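Local coordinates for protein alpha-fucosidase (Bifidobacterium bifidum, PDB 2EAB) that probably releases alpha-1,2-linked L-fucose from glycans by hydrolysis, as the calcium-containing catalytic region of a longer bacterial protein, at residues G93-G99 / V457-Y462; A130-G134 / E486-W492; Q857-N863 / T891-K897. One frame throughout, in Å; residues are numbered along the deposited sequence.

Contact 1. Residues G93-G99 / V457-Y462; sequences GNNETKG and VTAKVY
G99 and Y462 come closest, their CA atoms 4.2 Å apart, and from there the chain runs back past helix 452-463 until N94 faces T458. The motif is a one-turn, N-capped helix (96-99) of the N-terminal domain docked on a helix of the family 95 catalytic domain, whose clan is that of the six-hairpin enzymes. N95 is the N-cap: its OD1 accepts from K98 N, which lies above the carbonyl plane, and weakly from T97 N, while its ND2 bonds to E128. Across the contact, T458 OG1 donates to N94 OD1 over 2.7 Å, in the carbonyl plane and on a lone pair. The same OD1 lies at the edge of the Y462 ring, 3.5 Å from CE2. With CG anti to the carbonyl carbon (chi1 -66°), this ring reaches past G99 to the cap, where Y462 OH accepts from N95 N at 3.0 Å (157°) and also bonds to T125 O. V461 rests CG1 on N95 O and E96 CA. E96 OE2 and K460 NZ form a long salt bridge of 4.0 Å. G99 has no CB, and its CA comes close enough for a CA-H...O contact of 3.2 Å to V461 O.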
# COMPACT_ATOMS: atom_id res chain seq x y z
N GLY A 93 -11.67 -20.71 -4.10
CA GLY A 93 -10.55 -21.40 -4.72
C GLY A 93 -10.07 -22.65 -4.00
O GLY A 93 -9.16 -23.34 -4.47
N ASN A 94 -10.66 -22.96 -2.85
CA ASN A 94 -10.16 -24.06 -2.04
C ASN A 94 -10.34 -25.41 -2.71
O ASN A 94 -11.40 -25.71 -3.25
CB ASN A 94 -10.82 -24.05 -0.67
CG ASN A 94 -10.48 -22.81 0.10
OD1 ASN A 94 -9.32 -22.57 0.44
ND2 ASN A 94 -11.49 -21.99 0.38
N ASN A 95 -9.29 -26.22 -2.68
CA ASN A 95 -9.32 -27.55 -3.28
C ASN A 95 -9.17 -28.62 -2.21
O ASN A 95 -8.08 -28.86 -1.69
CB ASN A 95 -8.23 -27.67 -4.34
CG ASN A 95 -8.38 -28.93 -5.17
OD1 ASN A 95 -8.72 -29.99 -4.65
ND2 ASN A 95 -8.10 -28.83 -6.47
N GLU A 96 -10.29 -29.27 -1.88
CA GLU A 96 -10.30 -30.29 -0.84
C GLU A 96 -9.43 -31.50 -1.17
O GLU A 96 -8.85 -32.10 -0.27
CB GLU A 96 -11.73 -30.73 -0.55
CG GLU A 96 -12.61 -29.58 -0.06
CD GLU A 96 -13.86 -30.03 0.66
OE1 GLU A 96 -14.43 -31.08 0.28
OE2 GLU A 96 -14.27 -29.32 1.60
N THR A 97 -9.33 -31.84 -2.45
CA THR A 97 -8.52 -32.98 -2.87
C THR A 97 -7.03 -32.71 -2.63
O THR A 97 -6.26 -33.63 -2.32
CB THR A 97 -8.78 -33.35 -4.34
OG1 THR A 97 -10.18 -33.59 -4.52
CG2 THR A 97 -8.01 -34.60 -4.74
N LYS A 98 -6.63 -31.45 -2.77
CA LYS A 98 -5.25 -31.05 -2.52
C LYS A 98 -4.95 -30.96 -1.02
O LYS A 98 -3.96 -31.50 -0.54
CB LYS A 98 -4.96 -29.70 -3.19
CG LYS A 98 -5.10 -29.70 -4.72
CD LYS A 98 -4.01 -30.50 -5.41
CE LYS A 98 -4.21 -30.53 -6.91
NZ LYS A 98 -3.09 -31.25 -7.57
N GLY A 99 -5.83 -30.28 -0.27
CA GLY A 99 -5.58 -30.02 1.14
C GLY A 99 -5.76 -31.22 2.06
O GLY A 99 -5.00 -31.39 3.02
N VAL A 457 -12.27 -21.34 6.03
CA VAL A 457 -12.47 -22.45 5.10
C VAL A 457 -11.11 -22.96 4.62
O VAL A 457 -10.84 -24.16 4.65
CB VAL A 457 -13.35 -22.05 3.89
CG1 VAL A 457 -13.59 -23.24 2.97
CG2 VAL A 457 -14.68 -21.47 4.35
N THR A 458 -10.24 -22.04 4.21
CA THR A 458 -8.90 -22.39 3.76
C THR A 458 -8.10 -23.07 4.88
O THR A 458 -7.40 -24.06 4.64
CB THR A 458 -8.17 -21.14 3.26
OG1 THR A 458 -8.96 -20.55 2.22
CG2 THR A 458 -6.81 -21.48 2.69
N ALA A 459 -8.18 -22.53 6.09
CA ALA A 459 -7.49 -23.11 7.25
C ALA A 459 -7.94 -24.54 7.51
O ALA A 459 -7.11 -25.41 7.83
CB ALA A 459 -7.70 -22.25 8.48
N LYS A 460 -9.23 -24.81 7.35
CA LYS A 460 -9.74 -26.16 7.52
C LYS A 460 -9.20 -27.11 6.44
O LYS A 460 -8.70 -28.19 6.74
CB LYS A 460 -11.27 -26.16 7.53
CG LYS A 460 -11.87 -27.55 7.64
CD LYS A 460 -13.38 -27.55 7.72
CE LYS A 460 -14.02 -27.40 6.36
NZ LYS A 460 -13.68 -28.53 5.43
N VAL A 461 -9.30 -26.68 5.19
CA VAL A 461 -8.91 -27.52 4.06
C VAL A 461 -7.42 -27.84 4.03
O VAL A 461 -7.04 -29.00 3.84
CB VAL A 461 -9.36 -26.89 2.72
CG1 VAL A 461 -8.76 -27.63 1.52
CG2 VAL A 461 -10.88 -26.86 2.64
N TYR A 462 -6.59 -26.83 4.25
CA TYR A 462 -5.15 -26.99 4.08
C TYR A 462 -4.38 -27.25 5.36
O TYR A 462 -3.28 -27.78 5.30
CB TYR A 462 -4.56 -25.80 3.31
CG TYR A 462 -5.06 -25.73 1.89
CD1 TYR A 462 -4.44 -26.46 0.86
CD2 TYR A 462 -6.17 -24.95 1.56
CE1 TYR A 462 -4.91 -26.40 -0.45
CE2 TYR A 462 -6.65 -24.89 0.26
CZ TYR A 462 -6.01 -25.61 -0.74
OH TYR A 462 -6.49 -25.53 -2.02
O HOH W 1 -12.00 -19.28 1.23
O HOH W 2 -2.77 -29.96 3.67

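Contact 2. Residues A130-G134 / E486-W492; sequences AAEQG and ENTAYGW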
# COMPACT_ATOMS: atom_id res chain seq x y z
N ALA A 130 -9.90 -19.42 -13.33
CA ALA A 130 -9.61 -17.99 -13.49
C ALA A 130 -10.87 -17.12 -13.51
O ALA A 130 -10.80 -15.93 -13.18
CB ALA A 130 -8.78 -17.75 -14.74
N ALA A 131 -12.01 -17.70 -13.90
CA ALA A 131 -13.29 -16.99 -13.87
C ALA A 131 -13.80 -16.81 -12.45
O ALA A 131 -14.48 -15.83 -12.15
CB ALA A 131 -14.32 -17.73 -14.71
N GLU A 132 -13.49 -17.77 -11.57
CA GLU A 132 -13.82 -17.64 -10.15
C GLU A 132 -12.91 -16.65 -9.46
O GLU A 132 -13.34 -15.89 -8.59
CB GLU A 132 -13.69 -18.99 -9.44
CG GLU A 132 -14.80 -19.98 -9.70
CD GLU A 132 -14.70 -21.19 -8.80
OE1 GLU A 132 -13.62 -21.43 -8.23
OE2 GLU A 132 -15.72 -21.90 -8.65
N GLN A 133 -11.63 -16.67 -9.82
CA GLN A 133 -10.69 -15.73 -9.22
C GLN A 133 -11.09 -14.31 -9.59
O GLN A 133 -11.21 -13.44 -8.72
CB GLN A 133 -9.27 -16.02 -9.69
CG GLN A 133 -8.25 -15.14 -9.00
CD GLN A 133 -6.82 -15.58 -9.23
OE1 GLN A 133 -6.55 -16.62 -9.85
NE2 GLN A 133 -5.88 -14.79 -8.71
N GLY A 134 -11.30 -14.07 -10.88
CA GLY A 134 -11.65 -12.75 -11.36
C GLY A 134 -10.51 -11.77 -11.24
O GLY A 134 -9.35 -12.16 -11.06
N GLU A 486 -2.24 -14.17 -3.81
CA GLU A 486 -3.23 -13.58 -4.69
C GLU A 486 -4.59 -13.56 -4.01
O GLU A 486 -5.17 -14.61 -3.75
CB GLU A 486 -3.32 -14.34 -6.00
CG GLU A 486 -2.03 -14.39 -6.79
CD GLU A 486 -2.25 -14.91 -8.18
OE1 GLU A 486 -3.10 -15.81 -8.37
OE2 GLU A 486 -1.56 -14.42 -9.11
N ASN A 487 -5.07 -12.35 -3.73
CA ASN A 487 -6.35 -12.13 -3.08
C ASN A 487 -7.23 -11.22 -3.93
O ASN A 487 -6.77 -10.60 -4.89
CB ASN A 487 -6.11 -11.57 -1.67
CG ASN A 487 -5.74 -12.66 -0.69
OD1 ASN A 487 -6.62 -13.29 -0.10
ND2 ASN A 487 -4.45 -12.92 -0.54
N THR A 488 -8.52 -11.20 -3.59
CA THR A 488 -9.50 -10.50 -4.43
C THR A 488 -10.53 -9.79 -3.55
O THR A 488 -10.37 -9.72 -2.33
CB THR A 488 -10.25 -11.48 -5.36
OG1 THR A 488 -11.12 -12.29 -4.57
CG2 THR A 488 -9.29 -12.35 -6.17
N ALA A 489 -11.58 -9.29 -4.18
CA ALA A 489 -12.71 -8.71 -3.46
C ALA A 489 -13.63 -9.76 -2.82
O ALA A 489 -14.55 -9.41 -2.08
CB ALA A 489 -13.52 -7.82 -4.40
N TYR A 490 -13.39 -11.05 -3.10
CA TYR A 490 -14.36 -12.10 -2.81
C TYR A 490 -13.84 -13.28 -1.99
O TYR A 490 -14.28 -14.42 -2.15
CB TYR A 490 -14.97 -12.62 -4.11
CG TYR A 490 -15.64 -11.57 -4.96
CD1 TYR A 490 -16.79 -10.93 -4.52
CD2 TYR A 490 -15.13 -11.23 -6.22
CE1 TYR A 490 -17.42 -9.97 -5.29
CE2 TYR A 490 -15.75 -10.26 -7.00
CZ TYR A 490 -16.90 -9.64 -6.53
OH TYR A 490 -17.54 -8.68 -7.29
N GLY A 491 -12.90 -13.02 -1.08
CA GLY A 491 -12.44 -14.09 -0.19
C GLY A 491 -11.75 -15.24 -0.91
O GLY A 491 -11.95 -16.41 -0.55
N TRP A 492 -10.93 -14.89 -1.91
CA TRP A 492 -10.08 -15.84 -2.63
C TRP A 492 -8.83 -16.10 -1.78
O TRP A 492 -7.73 -15.61 -2.07
CB TRP A 492 -9.71 -15.24 -3.98
CG TRP A 492 -9.01 -16.13 -4.96
CD1 TRP A 492 -7.69 -16.09 -5.30
CD2 TRP A 492 -9.61 -17.13 -5.78
NE1 TRP A 492 -7.42 -17.03 -6.27
CE2 TRP A 492 -8.59 -17.68 -6.59
CE3 TRP A 492 -10.91 -17.64 -5.91
CZ2 TRP A 492 -8.83 -18.69 -7.51
CZ3 TRP A 492 -11.15 -18.64 -6.83
CH2 TRP A 492 -10.11 -19.16 -7.62
O HOH W 3 -6.11 -12.21 -7.43
O HOH W 4 -12.45 -13.95 -6.23
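Q133 lies across W492, and this is the tight part of the contact. Its CG stands over one face of the indole, a CH-pi contact 3.6 Å from the centroid of the five-membered ring. CB covers the neighbouring part of the six-membered ring, 3.5 Å from W492 CZ2. The amide continues nearly parallel to the indole, the planes 18° apart, with Q133 CD 3.4 Å from W492 NE1. This follows from an extended chain whose CG is anti to the backbone N (chi1 -175°). E132 adds CB against W492 CZ3, and its OE2 bonds to S87.

Q133 ends helix 130-133 of the N-terminal domain; G134 leaves it with positive phi. Opposite runs a catalytic-domain segment in which E486 and N487 pair with strand 419-420 and T488 OG1 accepts Y490 N, closing an ST turn. Its T488 side chain is about 8 Å from that of L393, a calcium ligand.

Around the amide, polar and water-mediated contacts take over. Q133 NE2 donates to E486 OE1 over 3.0 Å, in its own amide plane but from above the carboxylate plane. It also donates to water 3, which in turn donates to N487 O, so two acceptors fix the rotation of the amide. At the helix end, T488 CG2 touches Q133 O at 3.4 Å, and water 4 fits between that oxygen and T488 OG1, 2.7 Å from the hydroxyl.

Contact 3. Residues Q857-N863 / T891-K897; sequences QNYEVKN and TYTITKK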
# COMPACT_ATOMS: atom_id res chain seq x y z
N GLN A 857 22.38 13.85 23.61
CA GLN A 857 23.06 14.33 24.81
C GLN A 857 23.48 15.80 24.70
O GLN A 857 23.78 16.44 25.72
CB GLN A 857 24.26 13.44 25.15
CG GLN A 857 25.49 13.61 24.25
CD GLN A 857 25.44 12.79 22.96
OE1 GLN A 857 24.39 12.27 22.57
NE2 GLN A 857 26.58 12.68 22.30
N ASN A 858 23.51 16.32 23.48
CA ASN A 858 23.89 17.70 23.21
C ASN A 858 22.70 18.68 23.20
O ASN A 858 22.88 19.87 22.94
CB ASN A 858 24.63 17.78 21.88
CG ASN A 858 25.90 16.95 21.86
OD1 ASN A 858 26.08 16.10 20.99
ND2 ASN A 858 26.78 17.19 22.82
N TYR A 859 21.51 18.16 23.47
CA TYR A 859 20.27 18.93 23.35
C TYR A 859 19.53 19.05 24.67
O TYR A 859 19.82 18.33 25.63
CB TYR A 859 19.35 18.30 22.29
CG TYR A 859 19.91 18.30 20.88
CD1 TYR A 859 19.40 19.17 19.91
CD2 TYR A 859 20.93 17.44 20.51
CE1 TYR A 859 19.91 19.18 18.61
CE2 TYR A 859 21.45 17.44 19.22
CZ TYR A 859 20.94 18.31 18.28
OH TYR A 859 21.45 18.30 17.00
N GLU A 860 18.56 19.96 24.70
CA GLU A 860 17.70 20.15 25.86
C GLU A 860 16.25 20.34 25.42
O GLU A 860 15.99 20.71 24.27
CB GLU A 860 18.17 21.35 26.70
CG GLU A 860 18.20 22.66 25.94
CD GLU A 860 18.81 23.80 26.72
OE1 GLU A 860 19.27 23.58 27.87
OE2 GLU A 860 18.85 24.93 26.19
N VAL A 861 15.33 20.09 26.35
CA VAL A 861 13.90 20.05 26.05
C VAL A 861 13.16 21.19 26.76
O VAL A 861 13.37 21.43 27.95
CB VAL A 861 13.28 18.69 26.47
CG1 VAL A 861 11.81 18.60 26.03
CG2 VAL A 861 14.08 17.53 25.90
N LYS A 862 12.30 21.87 26.01
CA LYS A 862 11.47 22.93 26.56
C LYS A 862 10.00 22.74 26.18
O LYS A 862 9.68 22.16 25.14
CB LYS A 862 11.96 24.31 26.12
CG LYS A 862 13.34 24.68 26.66
CD LYS A 862 13.78 26.06 26.18
CE LYS A 862 15.24 26.32 26.52
NZ LYS A 862 15.68 27.67 26.06
N ASN A 863 9.12 23.22 27.05
CA ASN A 863 7.71 23.38 26.75
C ASN A 863 7.47 24.88 26.69
O ASN A 863 7.27 25.54 27.72
CB ASN A 863 6.85 22.71 27.83
CG ASN A 863 5.36 22.98 27.65
OD1 ASN A 863 4.93 23.53 26.63
ND2 ASN A 863 4.58 22.59 28.64
N THR A 891 3.32 20.34 22.83
CA THR A 891 4.46 20.27 21.94
C THR A 891 5.74 20.65 22.68
O THR A 891 5.81 21.69 23.35
CB THR A 891 4.27 21.14 20.67
OG1 THR A 891 3.16 20.64 19.92
CG2 THR A 891 5.51 21.12 19.79
N TYR A 892 6.75 19.80 22.55
CA TYR A 892 8.04 19.98 23.19
C TYR A 892 9.07 20.35 22.14
O TYR A 892 9.10 19.77 21.05
CB TYR A 892 8.44 18.69 23.93
CG TYR A 892 7.40 18.32 24.94
CD1 TYR A 892 7.49 18.77 26.26
CD2 TYR A 892 6.28 17.58 24.57
CE1 TYR A 892 6.51 18.47 27.18
CE2 TYR A 892 5.29 17.27 25.49
CZ TYR A 892 5.41 17.72 26.80
OH TYR A 892 4.43 17.42 27.70
N THR A 893 9.88 21.35 22.46
CA THR A 893 10.88 21.84 21.53
C THR A 893 12.27 21.44 22.01
O THR A 893 12.64 21.70 23.17
CB THR A 893 10.76 23.37 21.34
OG1 THR A 893 9.42 23.70 20.95
CG2 THR A 893 11.72 23.86 20.26
N ILE A 894 13.02 20.79 21.13
CA ILE A 894 14.34 20.26 21.46
C ILE A 894 15.39 20.98 20.63
O ILE A 894 15.31 21.00 19.40
CB ILE A 894 14.41 18.73 21.22
CG1 ILE A 894 13.26 18.03 21.95
CG2 ILE A 894 15.75 18.18 21.67
CD1 ILE A 894 13.12 16.55 21.63
N THR A 895 16.35 21.59 21.32
CA THR A 895 17.36 22.44 20.68
C THR A 895 18.74 22.18 21.29
O THR A 895 18.84 21.65 22.39
CB THR A 895 17.03 23.93 20.86
OG1 THR A 895 16.75 24.19 22.24
CG2 THR A 895 15.83 24.33 20.00
N LYS A 896 19.79 22.55 20.56
CA LYS A 896 21.16 22.41 21.06
C LYS A 896 21.39 23.23 22.32
O LYS A 896 20.98 24.39 22.40
CB LYS A 896 22.17 22.91 20.02
CG LYS A 896 22.36 22.03 18.80
CD LYS A 896 23.48 22.59 17.92
CE LYS A 896 23.20 24.01 17.42
NZ LYS A 896 21.99 24.10 16.55
N LYS A 897 22.05 22.62 23.30
CA LYS A 897 22.49 23.35 24.49
C LYS A 897 23.57 24.36 24.11
O LYS A 897 24.39 24.11 23.22
CB LYS A 897 23.02 22.40 25.55
CG LYS A 897 21.95 21.54 26.21
CD LYS A 897 22.54 20.64 27.29
CE LYS A 897 23.43 19.56 26.69
NZ LYS A 897 24.17 18.81 27.74
O HOH W 5 22.88 16.40 28.29
O HOH W 6 25.51 21.32 22.79
O HOH W 7 18.77 25.36 23.51
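E860 and T895, and likewise K862 and T893, exchange pairs of backbone hydrogen bonds between two antiparallel strands, K862 N reaching T893 O at 2.9 Å. Y859-K896 and V861-I894 are the non-hydrogen-bonded pairs. At the chain end, K897 N gives N858 O a nearly straight bond of 2.9 Å (171°), and K897 NZ adds a weak one to Q857 O. Apolar contacts gather on the buried face: Y859 CB meets I894 CG2 at 3.7 Å, and the V861 and I894 side chains lie side by side, pointing the same way, CG2 of V861 4.1 Å from CG1 of I894. The Y859 ring extends alongside K896, its CE1 3.8 Å from K896 CG, and its OH bonds to A834 O. Replacing Y859 with alanine would probably leave A834 O without this mate and open a gap beside I851 and L882. Water-mediated polar contacts occupy the other face, where E860 OE2 and K896 O accept from water 7 and T895 OG1 donates to it over 2.7 Å. Strand 890-896 also pairs with 833-841, while Y859, V861 and I894 pack on strands 847-851 and 880-884 of a second sheet, the layering of a beta-sandwich in the C-terminal domain.

Contacts 1 and 2 are neighbours, their centres 15 Å apart, and they touch where G93 N packs 3.5 Å from W492 CZ3. Their segments alternate along the chain: 93-99 and 130-134 come from the N-terminal domain, 457-462 and 486-492 from the catalytic domain. Helix 452-463 and strand 486-487 follow each other in the chain, and with the touch at W492 the two contacts form adjoining parts of the interface between these domains. Contact 3 comes later and joins segments only 28 residues apart within the C-terminal domain. Its centre is about 58 Å from that of contact 1 and 53 Å from that of contact 2, across the chain's centre; it shapes one domain rather than joining two.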